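Local coordinates for protein endoglucanase (Fervidobacterium pennivorans DSM 9078, PDB 6KDD) that probably hydrolyses beta-glucosidic bonds in cellulose-type glucans, as a glycoside hydrolase of family 5, at residues H86-A91 against K131-N136; K128-K131 against N136-F139; K18-G23 against T97-T102; I60-S65 against E82-V87. All blocks are in the same frame, centred on the assembly; numbering follows the deposited sequence.

Contact 1: H86-A91 against K131-N136; sequences HVVDRA and KDYPEN. With NI (nickel (II) ion), chain C.
Asp89 turns its carboxylate toward Tyr133 by setting CG anti to its own carbonyl carbon (chi1 -75°), and the near-zero second torsion brings OD1 to the phenol. The tyrosine hydroxyl donates from OH to Asp89 OD1 over 2.6 Å, and the acceptor uses its syn lone pair, on the side of the other oxygen. Carboxylate and ring are only 14° from coplanar, with OD1 lying in the ring plane at its edge, so the acid prolongs the flat phenol rather than standing against it. Lys85, one helical turn before Asp89, bridges the pair: its NZ forms a salt bridge with Asp89 OD2 and a hydrogen bond with Tyr133 OH, which would be expected to favour the charged carboxylate. Beside this polar end, Val88 presents CG1 obliquely to the ring, 3.8 Å from Tyr133 CE2. On another side of the helix, His86 binds a nickel ion through ND1 at 2.1 Å; a water at 2.5 Å from the nickel is a second ligand. With the nickel at ND1, the hydrogen bond between NE2 and Asp44 restrains the rotation of the imidazole. The 131-136 loop is secured in turn by Arg172, bonded to the carbonyls of Tyr133 and Pro134. Here an outer helix meets the loop that leads from helix 112-129 into strand 137-140, an alpha-to-beta connection of the TIM barrel.

Contact 2: K128-K131 against N136-F139; sequences KFFK and NLFF
Phe130 packs against Leu137 and Phe139 where helix 112-129 gives way to strand 137-140, one of the alpha-to-beta turns of the (beta/alpha)8 barrel. Phe130 is the first residue to leave helical backbone angles, and its side chain starts toward the strand, but its ring leads away from it. The tight part is a wedge of methyl against benzyl: Leu137 CD2 lies 3.7 Å from both CB and CD1 of Phe130, reaching CB and the near side of the ring at once. The two side chains cross at about a right angle, and CD2 approaches the ring obliquely. The Leu137 side chain sets out toward the helix end, and with CG anti to the backbone N (chi1 170°) its CD2 methyl reaches Phe130. Phe139, two residues on and thus on the same side of the strand, adds a lighter touch: the edge of its ring brings CZ to 4.0 Å from Phe130 CB.

The opposite character is found at Lys128 and Lys131, whose side chains start away from the strand and are exposed to solvent. Between them runs a weak backbone bond, 3.3 Å from Lys131 N to Lys128 O. The strand has firmer support from Arg172, which hydrogen-bonds the carbonyl of Leu137, and Trp123 meets the Phe139 ring. Phe130 is also met from its own segment: Phe129 CD1 stands 3.5 Å above the plane of the Phe130 ring, over its centre.

Contact 3: K18-G23 against T97-T102; sequences KIIGKG and TVIINT
One hydrogen bond joins Thr97 to Ile19: the hydroxyl OG1 donates to the Ile19 carbonyl O over 2.8 Å. The donor comes from above the carbonyl plane, 49° out of it, with a C=O...OG1 angle of 129°, so it does not lie on a lone pair. Placing OG1 anti to the carbonyl carbon of Thr97 (chi1 -60°) directs it to this acceptor near the end of helix 13-20. Van der Waals contacts flank the bond. Ile19 crosses Thr97 at about a right angle and brings its methyl CD1 to 3.5 Å from OG1, while farther along the strand the purely apolar pair is Ile20 CG2 with Ile99 CD1, at 4.2 Å. Phe138 of the neighbouring strand also packs on Ile19 and Ile20. The segments belong to a TIM barrel, in which helix 13-20 lies against the start of strand 97-101 and Gly21, with positive phi, turns the chain into strand 22-25. A valine in place of Thr97 would probably keep much of the packing but leave the Ile19 carbonyl without this donor. One hydrogen bond beside largely buried aliphatic groups is consistent with the hydroxyl helping to position the helix end, which Ser57 also holds through the Ile20 carbonyl.

Contact 4: I60-S65 against E82-V87; sequences IPIRWS and ERVKHV. With NI (nickel (II) ion), chain C.
Val84 is the bump of this contact, and Ile62 and Trp64 form the hollow that receives it. Its two methyls divide the work. CG1 meets Ile62 CD1 at 3.6 Å, the two side chains reaching toward each other tip to tip, and it also lies 3.7 Å from Trp64 CH2. CG2 is equally close to CH2, again 3.7 Å, so the outer corner of the indole is straddled by the fork of the valine, obliquely to the ring. The Val84 side chain points at the loop, and with CG1 anti to the backbone N (chi1 170°) that methyl meets Ile62 CD1. The hollow has its own internal fit: Ile62 CG2 rests 3.3 Å above the indole plane, offset toward the rim, which ties the two walls together. This is the side of a TIM barrel where the chain leaves strand 57-60 and later returns as outer helix 78-93, the helix side chains filling the layer between sheet and helices. Trp64 is held at its polar end by NE1, bonded to the carbonyl of Asn101, and Phe80 meets its ring edge-to-face. Replacing Trp64 by alanine is likely to open a gap beside both Val84 methyls and Ile62 CG2, and to leave the Asn101 carbonyl without its indole donor. One turn along the helix, Val87 makes a shallower bump, with CG1 4.3 Å from Ile60 CD1. The other methyl of Val87, CG2, turns to its own helix and lies 3.7 Å above the centre of the Arg83 guanidinium, whose NE forms a salt bridge with Glu35.

Overall arrangement
Contacts 1 and 4 use overlapping parts of helix 78-93, sharing Val87 and the nickel ligand His86, with centres about 11 Å apart. Contact 2 adjoins contact 1, their centres about 7 Å apart, where Val88 CG1 comes within 4.2 Å of Phe130 CE1. Strand 97-101, from contact 3, is the common neighbour: Phe138 N lies 2.7 Å from Val98 O on the side of contact 2, and Ile99 O lies 2.7 Å from Ile60 N on that of contact 4. In TIM-barrel glycosidases the active site lies at the C-terminal ends of the strands; contact 4 includes a loop from that end, whereas contact 3 meets the start of its strand.

Contact 1: H86-A91 against K131-N136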
loop_
_atom_site.group_PDB
_atom_site.type_symbol
_atom_site.label_atom_id
_atom_site.label_comp_id
_atom_site.label_asym_id
_atom_site.label_seq_id
_atom_site.Cartn_x
_atom_site.Cartn_y
_atom_site.Cartn_z
ATOM N N HIS A 86 9.051 11.932 -12.020
ATOM C CA HIS A 86 7.984 12.830 -12.460
ATOM C C HIS A 86 6.710 12.694 -11.623
ATOM O O HIS A 86 6.075 13.693 -11.226
ATOM C CB HIS A 86 7.749 12.730 -13.988
ATOM C CG HIS A 86 6.676 13.628 -14.480
ATOM N ND1 HIS A 86 6.930 14.882 -15.006
ATOM C CD2 HIS A 86 5.333 13.502 -14.445
ATOM C CE1 HIS A 86 5.808 15.455 -15.369
ATOM N NE2 HIS A 86 4.807 14.649 -15.007
ATOM N N VAL A 87 6.276 11.434 -11.433
ATOM C CA VAL A 87 5.072 11.137 -10.679
ATOM C C VAL A 87 5.220 11.611 -9.239
ATOM O O VAL A 87 4.316 12.269 -8.692
ATOM C CB VAL A 87 4.762 9.618 -10.744
ATOM C CG1 VAL A 87 3.618 9.219 -9.808
ATOM C CG2 VAL A 87 4.489 9.195 -12.201
ATOM N N VAL A 88 6.309 11.187 -8.590
ATOM C CA VAL A 88 6.570 11.603 -7.216
ATOM C C VAL A 88 6.541 13.137 -7.118
ATOM O O VAL A 88 5.923 13.694 -6.206
ATOM C CB VAL A 88 7.919 11.029 -6.741
ATOM C CG1 VAL A 88 8.414 11.763 -5.512
ATOM C CG2 VAL A 88 7.814 9.539 -6.470
ATOM N N ASP A 89 7.215 13.814 -8.063
ATOM C CA ASP A 89 7.348 15.267 -8.068
ATOM C C ASP A 89 5.988 15.929 -8.162
ATOM O O ASP A 89 5.695 16.854 -7.391
ATOM C CB ASP A 89 8.234 15.807 -9.214
ATOM C CG ASP A 89 9.721 15.576 -8.983
ATOM O OD1 ASP A 89 10.080 15.013 -7.940
ATOM O OD2 ASP A 89 10.498 15.847 -9.890
ATOM N N ARG A 90 5.134 15.446 -9.093
ATOM C CA ARG A 90 3.802 16.022 -9.209
ATOM C C ARG A 90 2.986 15.869 -7.924
ATOM O O ARG A 90 2.224 16.789 -7.562
ATOM C CB ARG A 90 3.032 15.461 -10.418
ATOM C CG ARG A 90 3.629 15.840 -11.762
ATOM C CD ARG A 90 3.284 17.285 -12.126
ATOM N NE ARG A 90 3.587 17.743 -13.482
ATOM C CZ ARG A 90 4.232 18.872 -13.800
ATOM N NH1 ARG A 90 4.686 19.687 -12.855
ATOM N NH2 ARG A 90 4.457 19.165 -15.070
ATOM N N ALA A 91 3.092 14.708 -7.266
ATOM C CA ALA A 91 2.372 14.487 -6.023
ATOM C C ALA A 91 2.876 15.427 -4.917
ATOM O O ALA A 91 2.085 16.024 -4.190
ATOM C CB ALA A 91 2.490 13.031 -5.611
ATOM N N LYS A 131 17.532 10.593 -2.106
ATOM C CA LYS A 131 17.994 10.797 -0.742
ATOM C C LYS A 131 17.710 12.227 -0.292
ATOM O O LYS A 131 17.435 12.468 0.880
ATOM C CB LYS A 131 19.472 10.409 -0.611
ATOM C CG LYS A 131 20.443 11.239 -1.434
ATOM C CD LYS A 131 21.919 10.879 -1.174
ATOM C CE LYS A 131 22.649 11.943 -0.380
ATOM N NZ LYS A 131 22.598 11.678 1.076
ATOM N N ASP A 132 17.736 13.167 -1.243
ATOM C CA ASP A 132 17.678 14.590 -0.916
ATOM C C ASP A 132 16.231 15.087 -0.907
ATOM O O ASP A 132 15.983 16.263 -0.646
ATOM C CB ASP A 132 18.636 15.388 -1.817
ATOM C CG ASP A 132 20.084 15.106 -1.429
ATOM O OD1 ASP A 132 20.361 15.216 -0.238
ATOM O OD2 ASP A 132 20.881 14.655 -2.295
ATOM N N TYR A 133 15.266 14.172 -1.107
ATOM C CA TYR A 133 13.856 14.525 -1.160
ATOM C C TYR A 133 13.318 14.925 0.208
ATOM O O TYR A 133 13.797 14.444 1.227
ATOM C CB TYR A 133 13.045 13.373 -1.778
ATOM C CG TYR A 133 12.880 13.593 -3.258
ATOM C CD1 TYR A 133 13.994 13.831 -4.062
ATOM C CD2 TYR A 133 11.630 13.702 -3.842
ATOM C CE1 TYR A 133 13.885 14.135 -5.412
ATOM C CE2 TYR A 133 11.505 13.996 -5.197
ATOM C CZ TYR A 133 12.634 14.172 -5.989
ATOM O OH TYR A 133 12.534 14.456 -7.322
ATOM N N PRO A 134 12.245 15.737 0.260
ATOM C CA PRO A 134 11.612 16.146 1.522
ATOM C C PRO A 134 11.124 14.956 2.357
ATOM O O PRO A 134 10.997 13.845 1.845
ATOM C CB PRO A 134 10.447 17.072 1.135
ATOM C CG PRO A 134 10.514 17.238 -0.364
ATOM C CD PRO A 134 11.563 16.284 -0.911
ATOM N N GLU A 135 10.878 15.192 3.649
ATOM C CA GLU A 135 10.554 14.130 4.596
ATOM C C GLU A 135 9.179 13.488 4.321
ATOM O O GLU A 135 8.842 12.440 4.883
ATOM C CB GLU A 135 10.634 14.645 6.044
ATOM C CG GLU A 135 9.580 15.660 6.440
ATOM C CD GLU A 135 9.664 16.019 7.925
ATOM O OE1 GLU A 135 8.729 16.672 8.440
ATOM O OE2 GLU A 135 10.665 15.619 8.585
ATOM N N ASN A 136 8.347 14.127 3.510
ATOM C CA ASN A 136 7.014 13.585 3.263
ATOM C C ASN A 136 6.991 12.620 2.061
ATOM O O ASN A 136 5.902 12.328 1.546
ATOM C CB ASN A 136 5.964 14.705 3.178
ATOM C CG ASN A 136 6.269 15.723 2.097
ATOM O OD1 ASN A 136 7.416 15.914 1.730
ATOM N ND2 ASN A 136 5.238 16.338 1.556
HETATM NI NI NI C . 8.822 15.879 -15.163
HETATM O O HOH W 1 8.429 17.017 -17.413
#

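Contact 2: K128-K131 against N136-F139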
loop_
_atom_site.group_PDB
_atom_site.type_symbol
_atom_site.label_atom_id
_atom_site.label_comp_id
_atom_site.label_asym_id
_atom_site.label_seq_id
_atom_site.Cartn_x
_atom_site.Cartn_y
_atom_site.Cartn_z
ATOM N N LYS A 128 19.266 6.094 -3.005
ATOM C CA LYS A 128 20.297 7.040 -3.411
ATOM C C LYS A 128 19.683 8.138 -4.271
ATOM O O LYS A 128 19.929 9.315 -4.037
ATOM C CB LYS A 128 21.400 6.349 -4.215
ATOM C CG LYS A 128 22.515 5.779 -3.347
ATOM C CD LYS A 128 23.717 5.281 -4.120
ATOM C CE LYS A 128 24.778 4.693 -3.217
ATOM N NZ LYS A 128 25.425 3.525 -3.858
ATOM N N PHE A 129 18.883 7.728 -5.262
ATOM C CA PHE A 129 18.197 8.655 -6.140
ATOM C C PHE A 129 17.343 9.673 -5.379
ATOM O O PHE A 129 17.374 10.853 -5.736
ATOM C CB PHE A 129 17.386 7.866 -7.176
ATOM C CG PHE A 129 16.857 8.711 -8.305
ATOM C CD1 PHE A 129 15.633 9.365 -8.187
ATOM C CD2 PHE A 129 17.573 8.834 -9.490
ATOM C CE1 PHE A 129 15.158 10.139 -9.237
ATOM C CE2 PHE A 129 17.090 9.602 -10.537
ATOM C CZ PHE A 129 15.875 10.240 -10.414
ATOM N N PHE A 130 16.586 9.233 -4.343
ATOM C CA PHE A 130 15.659 10.120 -3.656
ATOM C C PHE A 130 16.219 10.656 -2.326
ATOM O O PHE A 130 15.475 11.169 -1.501
ATOM C CB PHE A 130 14.272 9.455 -3.478
ATOM C CG PHE A 130 13.509 9.315 -4.771
ATOM C CD1 PHE A 130 12.859 10.408 -5.347
ATOM C CD2 PHE A 130 13.401 8.081 -5.406
ATOM C CE1 PHE A 130 12.167 10.290 -6.557
ATOM C CE2 PHE A 130 12.696 7.961 -6.604
ATOM C CZ PHE A 130 12.078 9.059 -7.181
ATOM N N LYS A 131 17.532 10.593 -2.106
ATOM C CA LYS A 131 17.994 10.797 -0.742
ATOM C C LYS A 131 17.710 12.227 -0.292
ATOM O O LYS A 131 17.435 12.468 0.880
ATOM C CB LYS A 131 19.472 10.409 -0.611
ATOM C CG LYS A 131 20.443 11.239 -1.434
ATOM C CD LYS A 131 21.919 10.879 -1.174
ATOM C CE LYS A 131 22.649 11.943 -0.380
ATOM N NZ LYS A 131 22.598 11.678 1.076
ATOM N N ASN A 136 8.347 14.127 3.510
ATOM C CA ASN A 136 7.014 13.585 3.263
ATOM C C ASN A 136 6.991 12.620 2.061
ATOM O O ASN A 136 5.902 12.328 1.546
ATOM C CB ASN A 136 5.964 14.705 3.178
ATOM C CG ASN A 136 6.269 15.723 2.097
ATOM O OD1 ASN A 136 7.416 15.914 1.730
ATOM N ND2 ASN A 136 5.238 16.338 1.556
ATOM N N LEU A 137 8.170 12.183 1.589
ATOM C CA LEU A 137 8.301 11.024 0.710
ATOM C C LEU A 137 8.769 9.870 1.597
ATOM O O LEU A 137 9.842 9.965 2.235
ATOM C CB LEU A 137 9.344 11.296 -0.392
ATOM C CG LEU A 137 9.717 10.047 -1.212
ATOM C CD1 LEU A 137 8.476 9.549 -1.966
ATOM C CD2 LEU A 137 10.919 10.306 -2.140
ATOM N N PHE A 138 7.928 8.846 1.718
ATOM C CA PHE A 138 8.266 7.652 2.481
ATOM C C PHE A 138 8.559 6.491 1.539
ATOM O O PHE A 138 8.073 6.459 0.393
ATOM C CB PHE A 138 7.121 7.229 3.415
ATOM C CG PHE A 138 6.620 8.201 4.449
ATOM C CD1 PHE A 138 7.249 9.430 4.702
ATOM C CD2 PHE A 138 5.486 7.878 5.190
ATOM C CE1 PHE A 138 6.728 10.320 5.636
ATOM C CE2 PHE A 138 4.988 8.756 6.143
ATOM C CZ PHE A 138 5.628 9.964 6.382
ATOM N N PHE A 139 9.377 5.541 2.032
ATOM C CA PHE A 139 9.732 4.344 1.280
ATOM C C PHE A 139 9.008 3.131 1.890
ATOM O O PHE A 139 8.749 3.106 3.094
ATOM C CB PHE A 139 11.226 4.038 1.355
ATOM C CG PHE A 139 12.141 5.047 0.722
ATOM C CD1 PHE A 139 11.679 5.974 -0.222
ATOM C CD2 PHE A 139 13.473 5.084 1.096
ATOM C CE1 PHE A 139 12.528 6.917 -0.795
ATOM C CE2 PHE A 139 14.318 6.031 0.520
ATOM C CZ PHE A 139 13.853 6.938 -0.425
#

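Contact 3: K18-G23 against T97-T102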
loop_
_atom_site.group_PDB
_atom_site.type_symbol
_atom_site.label_atom_id
_atom_site.label_comp_id
_atom_site.label_asym_id
_atom_site.label_seq_id
_atom_site.Cartn_x
_atom_site.Cartn_y
_atom_site.Cartn_z
ATOM N N LYS A 18 0.683 10.317 11.125
ATOM C CA LYS A 18 -0.388 11.290 10.975
ATOM C C LYS A 18 -0.304 12.061 9.655
ATOM O O LYS A 18 -1.321 12.608 9.241
ATOM C CB LYS A 18 -0.419 12.270 12.151
ATOM C CG LYS A 18 -1.050 11.691 13.411
ATOM C CD LYS A 18 -0.807 12.538 14.655
ATOM C CE LYS A 18 -1.049 11.737 15.920
ATOM N NZ LYS A 18 -1.656 12.577 16.978
ATOM N N ILE A 19 0.869 12.159 8.999
ATOM C CA ILE A 19 0.822 12.879 7.732
ATOM C C ILE A 19 0.510 11.926 6.572
ATOM O O ILE A 19 0.318 12.387 5.455
ATOM C CB ILE A 19 2.036 13.787 7.443
ATOM C CG1 ILE A 19 3.314 12.978 7.189
ATOM C CG2 ILE A 19 2.192 14.881 8.519
ATOM C CD1 ILE A 19 4.329 13.724 6.365
ATOM N N ILE A 20 0.461 10.609 6.816
ATOM C CA ILE A 20 -0.216 9.731 5.871
ATOM C C ILE A 20 -1.702 10.048 5.892
ATOM O O ILE A 20 -2.304 10.286 4.838
ATOM C CB ILE A 20 0.066 8.261 6.196
ATOM C CG1 ILE A 20 1.577 8.028 6.154
ATOM C CG2 ILE A 20 -0.661 7.352 5.218
ATOM C CD1 ILE A 20 2.044 6.694 6.671
ATOM N N GLY A 21 -2.293 10.028 7.112
ATOM C CA GLY A 21 -3.671 10.463 7.258
ATOM C C GLY A 21 -4.605 9.677 6.343
ATOM O O GLY A 21 -4.612 8.447 6.397
ATOM N N LYS A 22 -5.358 10.410 5.515
ATOM C CA LYS A 22 -6.325 9.854 4.587
ATOM C C LYS A 22 -5.637 9.679 3.228
ATOM O O LYS A 22 -5.198 10.672 2.644
ATOM C CB LYS A 22 -7.479 10.842 4.405
ATOM C CG LYS A 22 -8.168 11.329 5.681
ATOM C CD LYS A 22 -9.364 12.213 5.307
ATOM C CE LYS A 22 -10.165 12.766 6.470
ATOM N NZ LYS A 22 -10.019 11.871 7.642
ATOM N N GLY A 23 -5.590 8.435 2.722
ATOM C CA GLY A 23 -4.748 8.161 1.568
ATOM C C GLY A 23 -5.459 7.337 0.511
ATOM O O GLY A 23 -6.503 6.716 0.803
ATOM N N THR A 97 1.590 13.739 0.883
ATOM C CA THR A 97 2.557 12.761 1.324
ATOM C C THR A 97 2.582 11.620 0.303
ATOM O O THR A 97 1.546 11.257 -0.273
ATOM C CB THR A 97 2.197 12.254 2.726
ATOM O OG1 THR A 97 2.192 13.374 3.633
ATOM C CG2 THR A 97 3.102 11.123 3.184
ATOM N N VAL A 98 3.775 11.118 0.030
ATOM C CA VAL A 98 3.937 10.124 -1.031
ATOM C C VAL A 98 4.645 8.896 -0.470
ATOM O O VAL A 98 5.702 9.004 0.145
ATOM C CB VAL A 98 4.707 10.645 -2.261
ATOM C CG1 VAL A 98 4.760 9.566 -3.346
ATOM C CG2 VAL A 98 4.127 11.912 -2.819
ATOM N N ILE A 99 4.082 7.727 -0.747
ATOM C CA ILE A 99 4.716 6.476 -0.403
ATOM C C ILE A 99 5.012 5.745 -1.708
ATOM O O ILE A 99 4.096 5.498 -2.516
ATOM C CB ILE A 99 3.807 5.610 0.486
ATOM C CG1 ILE A 99 3.515 6.308 1.809
ATOM C CG2 ILE A 99 4.475 4.234 0.647
ATOM C CD1 ILE A 99 2.177 5.964 2.449
ATOM N N ILE A 100 6.293 5.407 -1.888
ATOM C CA ILE A 100 6.696 4.563 -3.005
ATOM C C ILE A 100 7.168 3.216 -2.448
ATOM O O ILE A 100 7.844 3.142 -1.411
ATOM C CB ILE A 100 7.785 5.226 -3.878
ATOM C CG1 ILE A 100 9.025 5.627 -3.063
ATOM C CG2 ILE A 100 7.208 6.429 -4.631
ATOM C CD1 ILE A 100 10.230 5.961 -3.948
ATOM N N ASN A 101 6.835 2.156 -3.183
ATOM C CA ASN A 101 7.218 0.830 -2.737
ATOM C C ASN A 101 7.945 0.083 -3.856
ATOM O O ASN A 101 8.224 0.630 -4.934
ATOM C CB ASN A 101 5.996 0.053 -2.227
ATOM C CG ASN A 101 5.103 -0.425 -3.352
ATOM O OD1 ASN A 101 5.499 -0.453 -4.523
ATOM N ND2 ASN A 101 3.886 -0.813 -2.995
ATOM N N THR A 102 8.220 -1.208 -3.582
ATOM C CA THR A 102 8.428 -2.191 -4.625
ATOM C C THR A 102 7.245 -3.172 -4.544
ATOM O O THR A 102 6.800 -3.509 -3.453
ATOM C CB THR A 102 9.793 -2.895 -4.460
ATOM O OG1 THR A 102 10.793 -1.888 -4.627
ATOM C CG2 THR A 102 10.019 -4.017 -5.457
#

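Contact 4: I60-S65 against E82-V87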
loop_
_atom_site.group_PDB
_atom_site.type_symbol
_atom_site.label_atom_id
_atom_site.label_comp_id
_atom_site.label_asym_id
_atom_site.label_seq_id
_atom_site.Cartn_x
_atom_site.Cartn_y
_atom_site.Cartn_z
ATOM N N ILE A 60 2.012 4.691 -4.108
ATOM C CA ILE A 60 2.311 4.453 -5.517
ATOM C C ILE A 60 2.983 3.095 -5.636
ATOM O O ILE A 60 4.185 2.974 -5.426
ATOM C CB ILE A 60 3.218 5.542 -6.124
ATOM C CG1 ILE A 60 2.721 6.971 -5.836
ATOM C CG2 ILE A 60 3.409 5.314 -7.651
ATOM C CD1 ILE A 60 1.456 7.285 -6.583
ATOM N N PRO A 61 2.231 2.039 -5.974
ATOM C CA PRO A 61 2.832 0.743 -6.277
ATOM C C PRO A 61 3.705 0.788 -7.518
ATOM O O PRO A 61 3.308 1.332 -8.566
ATOM C CB PRO A 61 1.624 -0.138 -6.616
ATOM C CG PRO A 61 0.464 0.551 -5.845
ATOM C CD PRO A 61 0.767 2.032 -5.994
ATOM N N ILE A 62 4.891 0.148 -7.425
ATOM C CA ILE A 62 5.844 0.250 -8.521
ATOM C C ILE A 62 6.592 -1.088 -8.635
ATOM O O ILE A 62 7.258 -1.504 -7.678
ATOM C CB ILE A 62 6.871 1.373 -8.227
ATOM C CG1 ILE A 62 6.254 2.775 -8.125
ATOM C CG2 ILE A 62 7.973 1.398 -9.283
ATOM C CD1 ILE A 62 7.310 3.773 -7.637
ATOM N N ARG A 63 6.566 -1.616 -9.857
ATOM C CA ARG A 63 7.204 -2.885 -10.216
ATOM C C ARG A 63 8.601 -2.593 -10.776
ATOM O O ARG A 63 8.855 -2.736 -11.972
ATOM C CB ARG A 63 6.362 -3.641 -11.242
ATOM C CG ARG A 63 6.823 -5.092 -11.380
ATOM C CD ARG A 63 6.207 -5.715 -12.590
ATOM N NE ARG A 63 4.786 -5.980 -12.354
ATOM C CZ ARG A 63 4.138 -7.078 -12.727
ATOM N NH1 ARG A 63 4.805 -8.059 -13.318
ATOM N NH2 ARG A 63 2.833 -7.185 -12.516
ATOM N N TRP A 64 9.505 -2.206 -9.875
ATOM C CA TRP A 64 10.840 -1.810 -10.304
ATOM C C TRP A 64 11.538 -3.007 -10.965
ATOM O O TRP A 64 12.270 -2.840 -11.943
ATOM C CB TRP A 64 11.653 -1.387 -9.087
ATOM C CG TRP A 64 11.203 -0.140 -8.399
ATOM C CD1 TRP A 64 10.440 -0.060 -7.270
ATOM C CD2 TRP A 64 11.553 1.199 -8.771
ATOM N NE1 TRP A 64 10.289 1.253 -6.913
ATOM C CE2 TRP A 64 10.959 2.045 -7.812
ATOM C CE3 TRP A 64 12.317 1.747 -9.809
ATOM C CZ2 TRP A 64 11.092 3.437 -7.844
ATOM C CZ3 TRP A 64 12.464 3.125 -9.841
ATOM C CH2 TRP A 64 11.861 3.946 -8.866
ATOM N N SER A 65 11.220 -4.211 -10.471
ATOM C CA SER A 65 11.878 -5.436 -10.906
ATOM C C SER A 65 11.617 -5.683 -12.392
ATOM O O SER A 65 12.323 -6.446 -13.042
ATOM C CB SER A 65 11.430 -6.621 -10.043
ATOM O OG SER A 65 10.072 -6.884 -10.364
ATOM N N GLU A 82 13.242 8.213 -14.205
ATOM C CA GLU A 82 12.772 9.573 -14.501
ATOM C C GLU A 82 11.249 9.649 -14.520
ATOM O O GLU A 82 10.656 10.646 -14.103
ATOM C CB GLU A 82 13.236 10.086 -15.864
ATOM C CG GLU A 82 14.716 9.915 -16.082
ATOM C CD GLU A 82 15.654 10.938 -15.476
ATOM O OE1 GLU A 82 15.258 11.609 -14.482
ATOM O OE2 GLU A 82 16.793 11.070 -16.017
ATOM N N ARG A 83 10.613 8.605 -15.045
ATOM C CA ARG A 83 9.159 8.520 -14.945
ATOM C C ARG A 83 8.685 8.485 -13.482
ATOM O O ARG A 83 7.728 9.191 -13.149
ATOM C CB ARG A 83 8.598 7.323 -15.730
ATOM C CG ARG A 83 7.103 7.146 -15.519
ATOM C CD ARG A 83 6.346 8.295 -16.138
ATOM N NE ARG A 83 4.920 8.053 -16.000
ATOM C CZ ARG A 83 3.973 8.999 -15.877
ATOM N NH1 ARG A 83 4.289 10.287 -15.881
ATOM N NH2 ARG A 83 2.718 8.637 -15.665
ATOM N N VAL A 84 9.276 7.647 -12.629
ATOM C CA VAL A 84 8.841 7.618 -11.242
ATOM C C VAL A 84 9.142 8.996 -10.620
ATOM O O VAL A 84 8.328 9.522 -9.891
ATOM C CB VAL A 84 9.486 6.460 -10.447
ATOM C CG1 VAL A 84 9.238 6.549 -8.954
ATOM C CG2 VAL A 84 9.123 5.075 -11.021
ATOM N N LYS A 85 10.301 9.597 -10.934
ATOM C CA LYS A 85 10.589 10.935 -10.386
ATOM C C LYS A 85 9.498 11.942 -10.748
ATOM O O LYS A 85 9.077 12.761 -9.900
ATOM C CB LYS A 85 11.967 11.435 -10.840
ATOM C CG LYS A 85 12.360 12.819 -10.305
ATOM C CD LYS A 85 13.748 13.194 -10.759
ATOM C CE LYS A 85 14.186 14.640 -10.592
ATOM N NZ LYS A 85 13.298 15.470 -9.758
ATOM N N HIS A 86 9.051 11.932 -12.020
ATOM C CA HIS A 86 7.984 12.830 -12.460
ATOM C C HIS A 86 6.710 12.694 -11.623
ATOM O O HIS A 86 6.075 13.693 -11.226
ATOM C CB HIS A 86 7.749 12.730 -13.988
ATOM C CG HIS A 86 6.676 13.628 -14.480
ATOM N ND1 HIS A 86 6.930 14.882 -15.006
ATOM C CD2 HIS A 86 5.333 13.502 -14.445
ATOM C CE1 HIS A 86 5.808 15.455 -15.369
ATOM N NE2 HIS A 86 4.807 14.649 -15.007
ATOM N N VAL A 87 6.276 11.434 -11.433
ATOM C CA VAL A 87 5.072 11.137 -10.679
ATOM C C VAL A 87 5.220 11.611 -9.239
ATOM O O VAL A 87 4.316 12.269 -8.692
ATOM C CB VAL A 87 4.762 9.618 -10.744
ATOM C CG1 VAL A 87 3.618 9.219 -9.808
ATOM C CG2 VAL A 87 4.489 9.195 -12.201
HETATM NI NI NI C . 8.822 15.879 -15.163
HETATM O O HOH W 1 8.429 17.017 -17.413
#